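Probable zinc protease PqqL (Escherichia coli, PDB 6OFT) probably acts as a zinc-dependent endopeptidase of the M16 family in the periplasm, the chain here being the first half of that protein. Local coordinates at residues 278-283 with 318-323; 288-293 with 343-348; 333-338 with 452-457; 353-358 with 410-415. All blocks are in the same frame, centred on the assembly; numbering follows the deposited sequence.

Contact 1 of 4, residues 278-283 with 318-323; sequences AEWSML and QSLFFR
The indole of W280 and the carboxamide of Q318 are the flat groups that meet here, and their planes are turned 76° apart, so they do not stack. Both strand residues reach the ring at a slant rather than squarely: L320 sends CD2 to within 3.6 Å of W280 CE3, on the six-membered ring, while Q318 NE2 stays 4.1 Å from W280 CD1, on the five-membered one. The leucine thus makes the closer, purely apolar contact, its side chain running roughly perpendicular to that of the tryptophan. With CG opposite the carbonyl carbon and beside the backbone N (chi1 -68°), W280 projects its indole from the helix toward the strand. Beyond CG, Q318 is extended, which carries its amide along to the pyrrole part of the indole. That amide is held from its own sheet, since NE2 donates a hydrogen bond to P264 O of strand 256-264, and it offers the tryptophan van der Waals contact only. L263 of that strand, with K420 and L424 of helix 414-425, also touches the W280 side chain. S319 and F321 belong to the other side of the strand, where F321 stacks with Y260. A long helix laid on one face of a mixed sheet, with alternate strand residues filling the interface, is typical of the alpha/beta domains of M16 peptidases; this one falls in the family's inactive-domain region.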
loop_
_atom_site.group_PDB
_atom_site.type_symbol
_atom_site.label_atom_id
_atom_site.label_comp_id
_atom_site.label_asym_id
_atom_site.label_seq_id
_atom_site.Cartn_x
_atom_site.Cartn_y
_atom_site.Cartn_z
ATOM N N ALA A 278 -10.904 9.096 9.114
ATOM C CA ALA A 278 -10.277 9.989 10.097
ATOM C C ALA A 278 -10.441 9.460 11.537
ATOM O O ALA A 278 -9.542 9.633 12.351
ATOM C CB ALA A 278 -10.854 11.393 9.982
ATOM N N GLU A 279 -11.573 8.817 11.838
ATOM C CA GLU A 279 -11.819 8.236 13.164
ATOM C C GLU A 279 -10.913 7.029 13.432
ATOM O O GLU A 279 -10.396 6.929 14.539
ATOM C CB GLU A 279 -13.298 7.888 13.371
ATOM C CG GLU A 279 -14.160 9.130 13.557
ATOM C CD GLU A 279 -15.576 8.896 14.041
ATOM O OE1 GLU A 279 -16.151 7.834 13.723
ATOM O OE2 GLU A 279 -16.122 9.792 14.721
ATOM N N TRP A 280 -10.688 6.139 12.428
ATOM C CA TRP A 280 -9.770 4.998 12.623
ATOM C C TRP A 280 -8.343 5.490 12.791
ATOM O O TRP A 280 -7.626 4.969 13.635
ATOM C CB TRP A 280 -9.833 3.960 11.482
ATOM C CG TRP A 280 -11.118 3.195 11.389
ATOM C CD1 TRP A 280 -11.949 3.130 10.310
ATOM C CD2 TRP A 280 -11.740 2.415 12.426
ATOM N NE1 TRP A 280 -13.053 2.362 10.606
ATOM C CE2 TRP A 280 -12.954 1.916 11.901
ATOM C CE3 TRP A 280 -11.386 2.086 13.755
ATOM C CZ2 TRP A 280 -13.815 1.098 12.651
ATOM C CZ3 TRP A 280 -12.248 1.303 14.507
ATOM C CH2 TRP A 280 -13.440 0.804 13.954
ATOM N N SER A 281 -7.946 6.501 11.999
ATOM C CA SER A 281 -6.629 7.137 12.006
ATOM C C SER A 281 -6.361 7.818 13.348
ATOM O O SER A 281 -5.245 7.743 13.862
ATOM C CB SER A 281 -6.540 8.159 10.875
ATOM O OG SER A 281 -5.308 8.860 10.908
ATOM N N MET A 282 -7.388 8.477 13.913
ATOM C CA MET A 282 -7.266 9.154 15.199
ATOM C C MET A 282 -7.187 8.185 16.352
ATOM O O MET A 282 -6.383 8.424 17.242
ATOM C CB MET A 282 -8.353 10.193 15.398
ATOM C CG MET A 282 -7.971 11.486 14.728
ATOM S SD MET A 282 -9.205 12.738 14.933
ATOM C CE MET A 282 -8.649 13.885 13.743
ATOM N N LEU A 283 -7.949 7.061 16.306
ATOM C CA LEU A 283 -7.889 6.016 17.338
ATOM C C LEU A 283 -6.482 5.436 17.406
ATOM O O LEU A 283 -5.948 5.256 18.499
ATOM C CB LEU A 283 -8.918 4.903 17.090
ATOM C CG LEU A 283 -10.359 5.163 17.542
ATOM C CD1 LEU A 283 -11.247 4.019 17.157
ATOM C CD2 LEU A 283 -10.461 5.392 19.063
ATOM N N GLN A 318 -9.008 -4.018 5.559
ATOM C CA GLN A 318 -7.851 -3.575 6.318
ATOM C C GLN A 318 -7.668 -4.331 7.636
ATOM O O GLN A 318 -8.587 -4.986 8.144
ATOM C CB GLN A 318 -7.978 -2.070 6.621
ATOM C CG GLN A 318 -9.083 -1.697 7.623
ATOM C CD GLN A 318 -9.195 -0.214 7.827
ATOM O OE1 GLN A 318 -8.197 0.472 8.018
ATOM N NE2 GLN A 318 -10.408 0.319 7.806
ATOM N N SER A 319 -6.483 -4.177 8.205
ATOM C CA SER A 319 -6.190 -4.656 9.536
ATOM C C SER A 319 -5.700 -3.515 10.382
ATOM O O SER A 319 -4.861 -2.718 9.949
ATOM C CB SER A 319 -5.170 -5.783 9.542
ATOM O OG SER A 319 -5.045 -6.275 10.869
ATOM N N LEU A 320 -6.233 -3.432 11.592
ATOM C CA LEU A 320 -5.798 -2.480 12.598
ATOM C C LEU A 320 -5.108 -3.305 13.676
ATOM O O LEU A 320 -5.733 -4.188 14.267
ATOM C CB LEU A 320 -6.997 -1.728 13.185
ATOM C CG LEU A 320 -7.200 -0.278 12.780
ATOM C CD1 LEU A 320 -7.704 -0.173 11.362
ATOM C CD2 LEU A 320 -8.220 0.370 13.679
ATOM N N PHE A 321 -3.807 -3.065 13.895
ATOM C CA PHE A 321 -3.079 -3.785 14.939
ATOM C C PHE A 321 -2.509 -2.881 16.032
ATOM O O PHE A 321 -2.197 -1.714 15.784
ATOM C CB PHE A 321 -1.991 -4.698 14.364
ATOM C CG PHE A 321 -0.841 -4.037 13.646
ATOM C CD1 PHE A 321 0.313 -3.679 14.332
ATOM C CD2 PHE A 321 -0.885 -3.829 12.270
ATOM C CE1 PHE A 321 1.382 -3.074 13.667
ATOM C CE2 PHE A 321 0.195 -3.248 11.602
ATOM C CZ PHE A 321 1.329 -2.895 12.302
ATOM N N PHE A 322 -2.327 -3.446 17.231
ATOM C CA PHE A 322 -1.767 -2.751 18.392
ATOM C C PHE A 322 -0.597 -3.581 18.873
ATOM O O PHE A 322 -0.778 -4.722 19.286
ATOM C CB PHE A 322 -2.831 -2.553 19.484
ATOM C CG PHE A 322 -4.054 -1.812 18.991
ATOM C CD1 PHE A 322 -5.157 -2.504 18.498
ATOM C CD2 PHE A 322 -4.100 -0.424 19.011
ATOM C CE1 PHE A 322 -6.275 -1.821 18.012
ATOM C CE2 PHE A 322 -5.222 0.264 18.529
ATOM C CZ PHE A 322 -6.304 -0.438 18.036
ATOM N N ARG A 323 0.614 -3.026 18.760
ATOM C CA ARG A 323 1.850 -3.717 19.096
ATOM C C ARG A 323 2.651 -3.063 20.211
ATOM O O ARG A 323 2.722 -1.840 20.286
ATOM C CB ARG A 323 2.705 -3.866 17.823
ATOM C CG ARG A 323 4.040 -4.602 18.025
ATOM C CD ARG A 323 4.847 -4.685 16.745
ATOM N NE ARG A 323 4.172 -5.465 15.704
ATOM C CZ ARG A 323 4.135 -6.793 15.668
ATOM N NH1 ARG A 323 4.722 -7.506 16.622
ATOM N NH2 ARG A 323 3.508 -7.419 14.679
#

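Contact 2 of 4, residues 288-293 with 343-348; sequences NQRLQE and ATIDQH
R290 and I345 mark the nearest approach of the two helical backbones, with the CA of R290 and the CA of I345 still 10.0 Å apart, so a long side chain has to span the gap. The arginine does so. Its CG lies opposite the backbone N (chi1 -153°), and the bend at chi3 (-83°) brings the guanidinium against helix 331-348. NH1 is the atom that touches: it lies 3.6 Å from I345 CG1 and 3.8 Å from T344 CG2, both aliphatic carbons meeting the guanidinium at a slant. The isoleucine and the arginine lie alongside with their chains running in opposite directions, whereas the threonine methyl comes in at an angle. T344 keeps its hydroxyl occupied on its own helix, bonded to A340 O, which leaves the methyl for the arginine.

No direct hydrogen bond joins the two segments, but a water links them. It accepts from R290 NH1 at 2.8 Å and donates, weakly, to T344 O at 2.7 Å, a carbonyl that also receives H348 N in the last turn of the helix. The other terminal nitrogen, NH2, makes a salt bridge to E354 and a hydrogen bond to G349 O. A carboxylate and carbonyls near a helix C-terminus would be expected to favour the positive charge of this buried group. F350 packs on both R290 and I345. The guanidinium therefore sits where helix 271-296, the end of helix 331-348 and the start of helix 352-371 come together, while N288 and L291 of helix 271-296 touch T307 and I303 of strand 303-314.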
loop_
_atom_site.group_PDB
_atom_site.type_symbol
_atom_site.label_atom_id
_atom_site.label_comp_id
_atom_site.label_asym_id
_atom_site.label_seq_id
_atom_site.Cartn_x
_atom_site.Cartn_y
_atom_site.Cartn_z
ATOM N N ASN A 288 -0.943 5.523 20.046
ATOM C CA ASN A 288 0.479 5.835 19.849
ATOM C C ASN A 288 0.937 6.933 20.785
ATOM O O ASN A 288 1.980 6.792 21.422
ATOM C CB ASN A 288 0.753 6.231 18.381
ATOM C CG ASN A 288 0.653 5.059 17.443
ATOM O OD1 ASN A 288 0.657 3.920 17.887
ATOM N ND2 ASN A 288 0.566 5.301 16.129
ATOM N N GLN A 289 0.149 8.026 20.853
ATOM C CA GLN A 289 0.369 9.200 21.702
ATOM C C GLN A 289 0.462 8.762 23.166
ATOM O O GLN A 289 1.496 8.996 23.787
ATOM C CB GLN A 289 -0.754 10.245 21.470
ATOM C CG GLN A 289 -0.691 11.495 22.353
ATOM C CD GLN A 289 -1.620 12.593 21.880
ATOM O OE1 GLN A 289 -2.721 12.788 22.409
ATOM N NE2 GLN A 289 -1.185 13.354 20.881
ATOM N N ARG A 290 -0.563 8.045 23.684
ATOM C CA ARG A 290 -0.572 7.575 25.072
ATOM C C ARG A 290 0.619 6.698 25.411
ATOM O O ARG A 290 1.276 6.969 26.406
ATOM C CB ARG A 290 -1.889 6.892 25.457
ATOM C CG ARG A 290 -2.132 7.022 26.955
ATOM C CD ARG A 290 -3.430 6.417 27.386
ATOM N NE ARG A 290 -4.550 7.329 27.182
ATOM C CZ ARG A 290 -5.809 7.002 27.429
ATOM N NH1 ARG A 290 -6.108 5.802 27.905
ATOM N NH2 ARG A 290 -6.780 7.873 27.206
ATOM N N LEU A 291 0.940 5.695 24.566
ATOM C CA LEU A 291 2.092 4.818 24.793
ATOM C C LEU A 291 3.416 5.595 24.847
ATOM O O LEU A 291 4.225 5.345 25.747
ATOM C CB LEU A 291 2.157 3.692 23.742
ATOM C CG LEU A 291 3.201 2.589 23.989
ATOM C CD1 LEU A 291 2.902 1.794 25.263
ATOM C CD2 LEU A 291 3.283 1.651 22.809
ATOM N N GLN A 292 3.625 6.537 23.902
ATOM C CA GLN A 292 4.831 7.365 23.841
ATOM C C GLN A 292 4.956 8.306 25.035
ATOM O O GLN A 292 6.075 8.557 25.481
ATOM C CB GLN A 292 4.921 8.147 22.524
ATOM C CG GLN A 292 5.382 7.306 21.331
ATOM C CD GLN A 292 6.727 6.640 21.548
ATOM O OE1 GLN A 292 6.828 5.408 21.635
ATOM N NE2 GLN A 292 7.789 7.437 21.649
ATOM N N GLU A 293 3.815 8.805 25.559
ATOM C CA GLU A 293 3.756 9.695 26.724
ATOM C C GLU A 293 4.152 8.915 27.978
ATOM O O GLU A 293 4.887 9.442 28.818
ATOM C CB GLU A 293 2.342 10.279 26.899
ATOM C CG GLU A 293 1.933 11.348 25.895
ATOM C CD GLU A 293 0.447 11.680 25.828
ATOM O OE1 GLU A 293 -0.392 10.807 26.154
ATOM O OE2 GLU A 293 0.120 12.823 25.435
ATOM N N ALA A 343 -7.168 -2.134 28.039
ATOM C CA ALA A 343 -8.192 -2.150 29.082
ATOM C C ALA A 343 -8.471 -0.742 29.641
ATOM O O ALA A 343 -9.624 -0.440 29.951
ATOM C CB ALA A 343 -7.786 -3.090 30.203
ATOM N N THR A 344 -7.431 0.117 29.752
ATOM C CA THR A 344 -7.574 1.506 30.230
ATOM C C THR A 344 -8.507 2.302 29.274
ATOM O O THR A 344 -9.398 3.020 29.740
ATOM C CB THR A 344 -6.184 2.156 30.447
ATOM O OG1 THR A 344 -5.464 1.378 31.404
ATOM C CG2 THR A 344 -6.277 3.591 30.961
ATOM N N ILE A 345 -8.308 2.139 27.947
ATOM C CA ILE A 345 -9.121 2.777 26.894
ATOM C C ILE A 345 -10.540 2.179 26.925
ATOM O O ILE A 345 -11.515 2.913 26.725
ATOM C CB ILE A 345 -8.465 2.664 25.494
ATOM C CG1 ILE A 345 -7.026 3.230 25.499
ATOM C CG2 ILE A 345 -9.322 3.368 24.426
ATOM C CD1 ILE A 345 -6.121 2.746 24.315
ATOM N N ASP A 346 -10.660 0.850 27.187
ATOM C CA ASP A 346 -11.976 0.195 27.295
ATOM C C ASP A 346 -12.822 0.861 28.391
ATOM O O ASP A 346 -14.014 1.096 28.200
ATOM C CB ASP A 346 -11.838 -1.297 27.651
ATOM C CG ASP A 346 -11.408 -2.242 26.552
ATOM O OD1 ASP A 346 -11.477 -1.854 25.367
ATOM O OD2 ASP A 346 -11.013 -3.381 26.877
ATOM N N GLN A 347 -12.188 1.153 29.533
ATOM C CA GLN A 347 -12.834 1.711 30.709
ATOM C C GLN A 347 -13.051 3.233 30.682
ATOM O O GLN A 347 -14.089 3.677 31.171
ATOM C CB GLN A 347 -12.065 1.294 31.971
ATOM C CG GLN A 347 -12.259 -0.187 32.353
ATOM C CD GLN A 347 -11.301 -0.699 33.418
ATOM O OE1 GLN A 347 -10.827 0.037 34.288
ATOM N NE2 GLN A 347 -11.007 -1.994 33.386
ATOM N N HIS A 348 -12.106 4.035 30.126
ATOM C CA HIS A 348 -12.225 5.502 30.175
ATOM C C HIS A 348 -12.082 6.249 28.840
ATOM O O HIS A 348 -12.280 7.463 28.819
ATOM C CB HIS A 348 -11.221 6.075 31.192
ATOM C CG HIS A 348 -11.330 5.443 32.541
ATOM N ND1 HIS A 348 -12.311 5.821 33.433
ATOM C CD2 HIS A 348 -10.618 4.425 33.077
ATOM C CE1 HIS A 348 -12.153 5.042 34.489
ATOM N NE2 HIS A 348 -11.154 4.178 34.312
HETATM O O HOH W 1 -8.596 5.510 29.093
#

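Contact 3 of 4, residues 333-338 with 452-457; sequences DAANAL and LALEKE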
loop_
_atom_site.group_PDB
_atom_site.type_symbol
_atom_site.label_atom_id
_atom_site.label_comp_id
_atom_site.label_asym_id
_atom_site.label_seq_id
_atom_site.Cartn_x
_atom_site.Cartn_y
_atom_site.Cartn_z
ATOM N N ASP A 333 6.225 -8.639 30.356
ATOM C CA ASP A 333 6.138 -7.183 30.483
ATOM C C ASP A 333 5.500 -6.526 29.271
ATOM O O ASP A 333 4.740 -5.569 29.435
ATOM C CB ASP A 333 7.515 -6.570 30.806
ATOM C CG ASP A 333 8.001 -6.849 32.219
ATOM O OD1 ASP A 333 9.195 -6.603 32.492
ATOM O OD2 ASP A 333 7.188 -7.310 33.051
ATOM N N ALA A 334 5.806 -7.044 28.059
ATOM C CA ALA A 334 5.247 -6.570 26.793
ATOM C C ALA A 334 3.733 -6.808 26.784
ATOM O O ALA A 334 2.969 -5.873 26.540
ATOM C CB ALA A 334 5.899 -7.300 25.624
ATOM N N ALA A 335 3.312 -8.053 27.105
ATOM C CA ALA A 335 1.913 -8.468 27.178
ATOM C C ALA A 335 1.180 -7.612 28.220
ATOM O O ALA A 335 0.108 -7.076 27.917
ATOM C CB ALA A 335 1.825 -9.946 27.533
ATOM N N ASN A 336 1.798 -7.431 29.421
ATOM C CA ASN A 336 1.244 -6.607 30.496
ATOM C C ASN A 336 0.974 -5.181 30.050
ATOM O O ASN A 336 -0.159 -4.721 30.197
ATOM C CB ASN A 336 2.104 -6.664 31.760
ATOM C CG ASN A 336 1.770 -7.845 32.632
ATOM O OD1 ASN A 336 0.651 -7.984 33.123
ATOM N ND2 ASN A 336 2.724 -8.725 32.845
ATOM N N ALA A 337 1.975 -4.515 29.425
ATOM C CA ALA A 337 1.861 -3.140 28.906
ATOM C C ALA A 337 0.741 -2.990 27.874
ATOM O O ALA A 337 -0.039 -2.038 27.962
ATOM C CB ALA A 337 3.184 -2.690 28.303
ATOM N N LEU A 338 0.656 -3.934 26.909
ATOM C CA LEU A 338 -0.356 -3.919 25.865
ATOM C C LEU A 338 -1.758 -4.089 26.433
ATOM O O LEU A 338 -2.636 -3.286 26.116
ATOM C CB LEU A 338 -0.057 -4.976 24.765
ATOM C CG LEU A 338 -0.981 -5.005 23.519
ATOM C CD1 LEU A 338 -1.081 -3.640 22.838
ATOM C CD2 LEU A 338 -0.521 -6.069 22.521
ATOM N N LEU A 452 -5.331 -14.670 27.515
ATOM C CA LEU A 452 -6.743 -14.378 27.867
ATOM C C LEU A 452 -6.919 -14.286 29.386
ATOM O O LEU A 452 -7.777 -13.541 29.771
ATOM C CB LEU A 452 -7.677 -15.390 27.213
ATOM C CG LEU A 452 -7.677 -15.407 25.688
ATOM C CD1 LEU A 452 -8.890 -16.124 25.160
ATOM C CD2 LEU A 452 -7.598 -14.007 25.103
ATOM N N ALA A 453 -6.133 -14.986 30.201
ATOM C CA ALA A 453 -6.260 -14.845 31.661
ATOM C C ALA A 453 -5.752 -13.455 32.066
ATOM O O ALA A 453 -6.278 -12.852 33.004
ATOM C CB ALA A 453 -5.466 -15.928 32.382
ATOM N N LEU A 454 -4.742 -12.944 31.340
ATOM C CA LEU A 454 -4.192 -11.616 31.568
ATOM C C LEU A 454 -5.209 -10.555 31.140
ATOM O O LEU A 454 -5.373 -9.553 31.831
ATOM C CB LEU A 454 -2.849 -11.456 30.839
ATOM C CG LEU A 454 -1.987 -10.249 31.249
ATOM C CD1 LEU A 454 -1.562 -10.324 32.751
ATOM C CD2 LEU A 454 -0.774 -10.111 30.330
ATOM N N GLU A 455 -5.948 -10.816 30.093
ATOM C CA GLU A 455 -7.000 -9.891 29.617
ATOM C C GLU A 455 -8.122 -9.853 30.660
ATOM O O GLU A 455 -8.543 -8.780 31.005
ATOM C CB GLU A 455 -7.508 -10.346 28.251
ATOM C CG GLU A 455 -8.499 -9.412 27.601
ATOM C CD GLU A 455 -9.036 -9.942 26.290
ATOM O OE1 GLU A 455 -9.989 -10.673 26.314
ATOM O OE2 GLU A 455 -8.470 -9.662 25.281
ATOM N N LYS A 456 -8.550 -10.983 31.157
ATOM C CA LYS A 456 -9.624 -11.050 32.159
ATOM C C LYS A 456 -9.204 -10.319 33.448
ATOM O O LYS A 456 -10.013 -9.607 34.045
ATOM C CB LYS A 456 -9.985 -12.522 32.451
ATOM C CG LYS A 456 -11.195 -12.691 33.373
ATOM C CD LYS A 456 -11.238 -14.077 33.994
ATOM C CE LYS A 456 -12.512 -14.273 34.777
ATOM N NZ LYS A 456 -12.456 -15.489 35.633
ATOM N N GLU A 457 -7.946 -10.517 33.877
ATOM C CA GLU A 457 -7.342 -9.871 35.048
ATOM C C GLU A 457 -7.484 -8.342 34.907
ATOM O O GLU A 457 -8.009 -7.702 35.815
ATOM C CB GLU A 457 -5.854 -10.264 35.137
ATOM C CG GLU A 457 -5.096 -9.711 36.330
ATOM C CD GLU A 457 -3.626 -10.093 36.339
ATOM O OE1 GLU A 457 -3.326 -11.306 36.439
ATOM O OE2 GLU A 457 -2.773 -9.180 36.249
#
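Apolar packing joins L454 to A335 on the facing helix. L454 CD2 rests 3.8 Å from A335 CB and reaches the backbone too, lying 3.8 Å from A335 C. The small A335 is consistent with the close approach of the backbones, the CA of N336 and the CA of L454 being 7.5 Å apart. The leucine holds CG opposite its backbone N (chi1 -166°), which sends its methyls toward the facing helix.

A second kind of contact sets a polar atom against a hydrocarbon. N336 OD1 lies 3.2 Å from L454 CD1, a tight approach, and 3.8 Å from L454 CD2, with the two side chains crossing nearly at right angles. The oxygen does not go without a polar partner, for it is hydrogen-bonded to Y458 OH one turn further along the leucine's helix; ND2 bonds weakly back to Q332 O.

Around this pair, helix 331-348 turns A334, A337 and L338 to strand 317-326, while A335 also meets I257 of strand 256-264. L452 and E455 of helix 448-459 touch W432 on strand 430-436, so both helices line the same mixed sheet.

Contact 4 of 4, residues 353-358 with 410-415; sequences EELDDV and QQITVQ
L355 is directed from helix 352-371 at the turn I412-V414, and its CD2 lands on the backbone there rather than in a matching row of side chains. That methyl does most of the touching: L355 CD2 is 3.6 Å from T413 C, 3.6 Å from V414 N and 3.7 Å from I412 O, so it covers the peptide link between T413 and V414. The side-chain contacts flank it more loosely. L355 CD1 faces I412 CG2 at 4.5 Å. On the valine side, L355 CD2 lies 4.2 Å from V414 CG2. I412 points toward the helix, whereas T413 points away from it, so that the threonine contributes backbone alone to the leucine. With its CG opposite the backbone N (chi1 -178°), L355 spreads its two methyls between the isoleucine and the valine. The oxygen that CD2 touches, I412 O, also accepts a hydrogen bond from K359 NZ, one turn after L355.

T413 is the N-cap of helix 414-425: OG1 caps a backbone N just beyond V414 and Q415, while its own N donates to S416 OG, a reciprocal pattern as in a capping box. I412, directly before the cap, packs on L417 in the manner of a hydrophobic staple, and L355 touches L417 as well. The contact is thus a capped helix start on which a leucine of helix 352-371 packs.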
loop_
_atom_site.group_PDB
_atom_site.type_symbol
_atom_site.label_atom_id
_atom_site.label_comp_id
_atom_site.label_asym_id
_atom_site.label_seq_id
_atom_site.Cartn_x
_atom_site.Cartn_y
_atom_site.Cartn_z
ATOM N N GLU A 353 -8.903 16.778 26.068
ATOM C CA GLU A 353 -7.580 17.394 25.864
ATOM C C GLU A 353 -6.716 16.559 24.939
ATOM O O GLU A 353 -5.981 17.127 24.132
ATOM C CB GLU A 353 -6.814 17.639 27.182
ATOM C CG GLU A 353 -7.619 18.259 28.314
ATOM C CD GLU A 353 -8.353 17.229 29.148
ATOM O OE1 GLU A 353 -7.678 16.467 29.878
ATOM O OE2 GLU A 353 -9.600 17.165 29.050
ATOM N N GLU A 354 -6.776 15.213 25.075
ATOM C CA GLU A 354 -6.012 14.272 24.263
ATOM C C GLU A 354 -6.434 14.355 22.786
ATOM O O GLU A 354 -5.575 14.362 21.901
ATOM C CB GLU A 354 -6.231 12.848 24.767
ATOM C CG GLU A 354 -5.295 12.373 25.863
ATOM C CD GLU A 354 -5.543 10.915 26.193
ATOM O OE1 GLU A 354 -4.610 10.096 26.039
ATOM O OE2 GLU A 354 -6.688 10.588 26.577
ATOM N N LEU A 355 -7.764 14.412 22.532
ATOM C CA LEU A 355 -8.336 14.532 21.183
ATOM C C LEU A 355 -8.038 15.922 20.595
ATOM O O LEU A 355 -7.647 16.010 19.429
ATOM C CB LEU A 355 -9.855 14.224 21.178
ATOM C CG LEU A 355 -10.567 14.281 19.796
ATOM C CD1 LEU A 355 -9.895 13.339 18.752
ATOM C CD2 LEU A 355 -12.050 13.963 19.933
ATOM N N ASP A 356 -8.189 16.991 21.410
ATOM C CA ASP A 356 -7.884 18.373 21.019
ATOM C C ASP A 356 -6.419 18.540 20.623
ATOM O O ASP A 356 -6.137 19.283 19.688
ATOM C CB ASP A 356 -8.247 19.383 22.128
ATOM C CG ASP A 356 -9.720 19.735 22.256
ATOM O OD1 ASP A 356 -10.479 19.501 21.283
ATOM O OD2 ASP A 356 -10.114 20.248 23.325
ATOM N N ASP A 357 -5.493 17.840 21.305
ATOM C CA ASP A 357 -4.074 17.889 20.938
ATOM C C ASP A 357 -3.793 17.145 19.617
ATOM O O ASP A 357 -2.986 17.619 18.835
ATOM C CB ASP A 357 -3.179 17.360 22.060
ATOM C CG ASP A 357 -1.695 17.512 21.763
ATOM O OD1 ASP A 357 -1.218 18.671 21.667
ATOM O OD2 ASP A 357 -1.014 16.479 21.620
ATOM N N VAL A 358 -4.443 16.002 19.368
ATOM C CA VAL A 358 -4.268 15.248 18.113
ATOM C C VAL A 358 -4.730 16.112 16.919
ATOM O O VAL A 358 -3.963 16.295 15.977
ATOM C CB VAL A 358 -4.898 13.831 18.172
ATOM C CG1 VAL A 358 -5.310 13.316 16.784
ATOM C CG2 VAL A 358 -3.929 12.856 18.822
ATOM N N GLN A 410 -14.825 18.294 13.278
ATOM C CA GLN A 410 -15.645 18.770 14.401
ATOM C C GLN A 410 -16.807 17.784 14.696
ATOM O O GLN A 410 -17.399 17.822 15.775
ATOM C CB GLN A 410 -16.087 20.241 14.239
ATOM C CG GLN A 410 -17.027 20.549 13.080
ATOM C CD GLN A 410 -16.923 21.977 12.570
ATOM O OE1 GLN A 410 -15.835 22.515 12.310
ATOM N NE2 GLN A 410 -18.062 22.614 12.373
ATOM N N GLN A 411 -17.044 16.835 13.776
ATOM C CA GLN A 411 -18.004 15.742 13.950
ATOM C C GLN A 411 -17.354 14.570 14.733
ATOM O O GLN A 411 -18.049 13.637 15.139
ATOM C CB GLN A 411 -18.512 15.253 12.580
ATOM C CG GLN A 411 -19.589 16.167 12.024
ATOM C CD GLN A 411 -19.992 15.768 10.646
ATOM O OE1 GLN A 411 -20.668 14.759 10.443
ATOM N NE2 GLN A 411 -19.578 16.551 9.665
ATOM N N ILE A 412 -16.022 14.615 14.921
ATOM C CA ILE A 412 -15.284 13.580 15.666
ATOM C C ILE A 412 -15.190 14.008 17.121
ATOM O O ILE A 412 -14.614 15.052 17.423
ATOM C CB ILE A 412 -13.904 13.280 15.024
ATOM C CG1 ILE A 412 -14.089 12.857 13.538
ATOM C CG2 ILE A 412 -13.114 12.214 15.845
ATOM C CD1 ILE A 412 -12.827 12.839 12.722
ATOM N N THR A 413 -15.808 13.235 18.017
ATOM C CA THR A 413 -15.822 13.562 19.446
ATOM C C THR A 413 -15.235 12.429 20.260
ATOM O O THR A 413 -14.982 11.349 19.734
ATOM C CB THR A 413 -17.252 13.886 19.935
ATOM O OG1 THR A 413 -18.081 12.737 19.762
ATOM C CG2 THR A 413 -17.857 15.119 19.259
ATOM N N VAL A 414 -15.039 12.679 21.562
ATOM C CA VAL A 414 -14.589 11.691 22.529
ATOM C C VAL A 414 -15.671 10.589 22.596
ATOM O O VAL A 414 -15.335 9.413 22.715
ATOM C CB VAL A 414 -14.350 12.419 23.874
ATOM C CG1 VAL A 414 -14.671 11.545 25.077
ATOM C CG2 VAL A 414 -12.924 12.960 23.936
ATOM N N GLN A 415 -16.958 10.977 22.427
ATOM C CA GLN A 415 -18.105 10.055 22.415
ATOM C C GLN A 415 -18.182 9.249 21.125
ATOM O O GLN A 415 -18.492 8.055 21.183
ATOM C CB GLN A 415 -19.436 10.801 22.667
ATOM C CG GLN A 415 -19.550 11.369 24.087
ATOM C CD GLN A 415 -18.881 12.713 24.249
ATOM O OE1 GLN A 415 -18.453 13.357 23.286
ATOM N NE2 GLN A 415 -18.762 13.162 25.479
#

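All four contacts lie on one side of the chain's centre, in the second alpha/beta unit built on the five-stranded mixed sheet, away from the predicted zinc site. Contacts 1 and 2 share helix 271-296, with centres 13 Å apart, and cross along the chain; contacts 2 and 3 share helix 331-348, at 14 Å, and cross likewise. Contact 4 is nested in the loop closed by contact 3, with centres about 28 Å apart. It touches contact 1, where I412 packs on A278 and E279, and M282 on L355 and V358, and contact 2, where Q289 meets E354 and D357. L338 meets F322, joining contacts 1 and 3. This unit is thus one body of helices packed on one sheet.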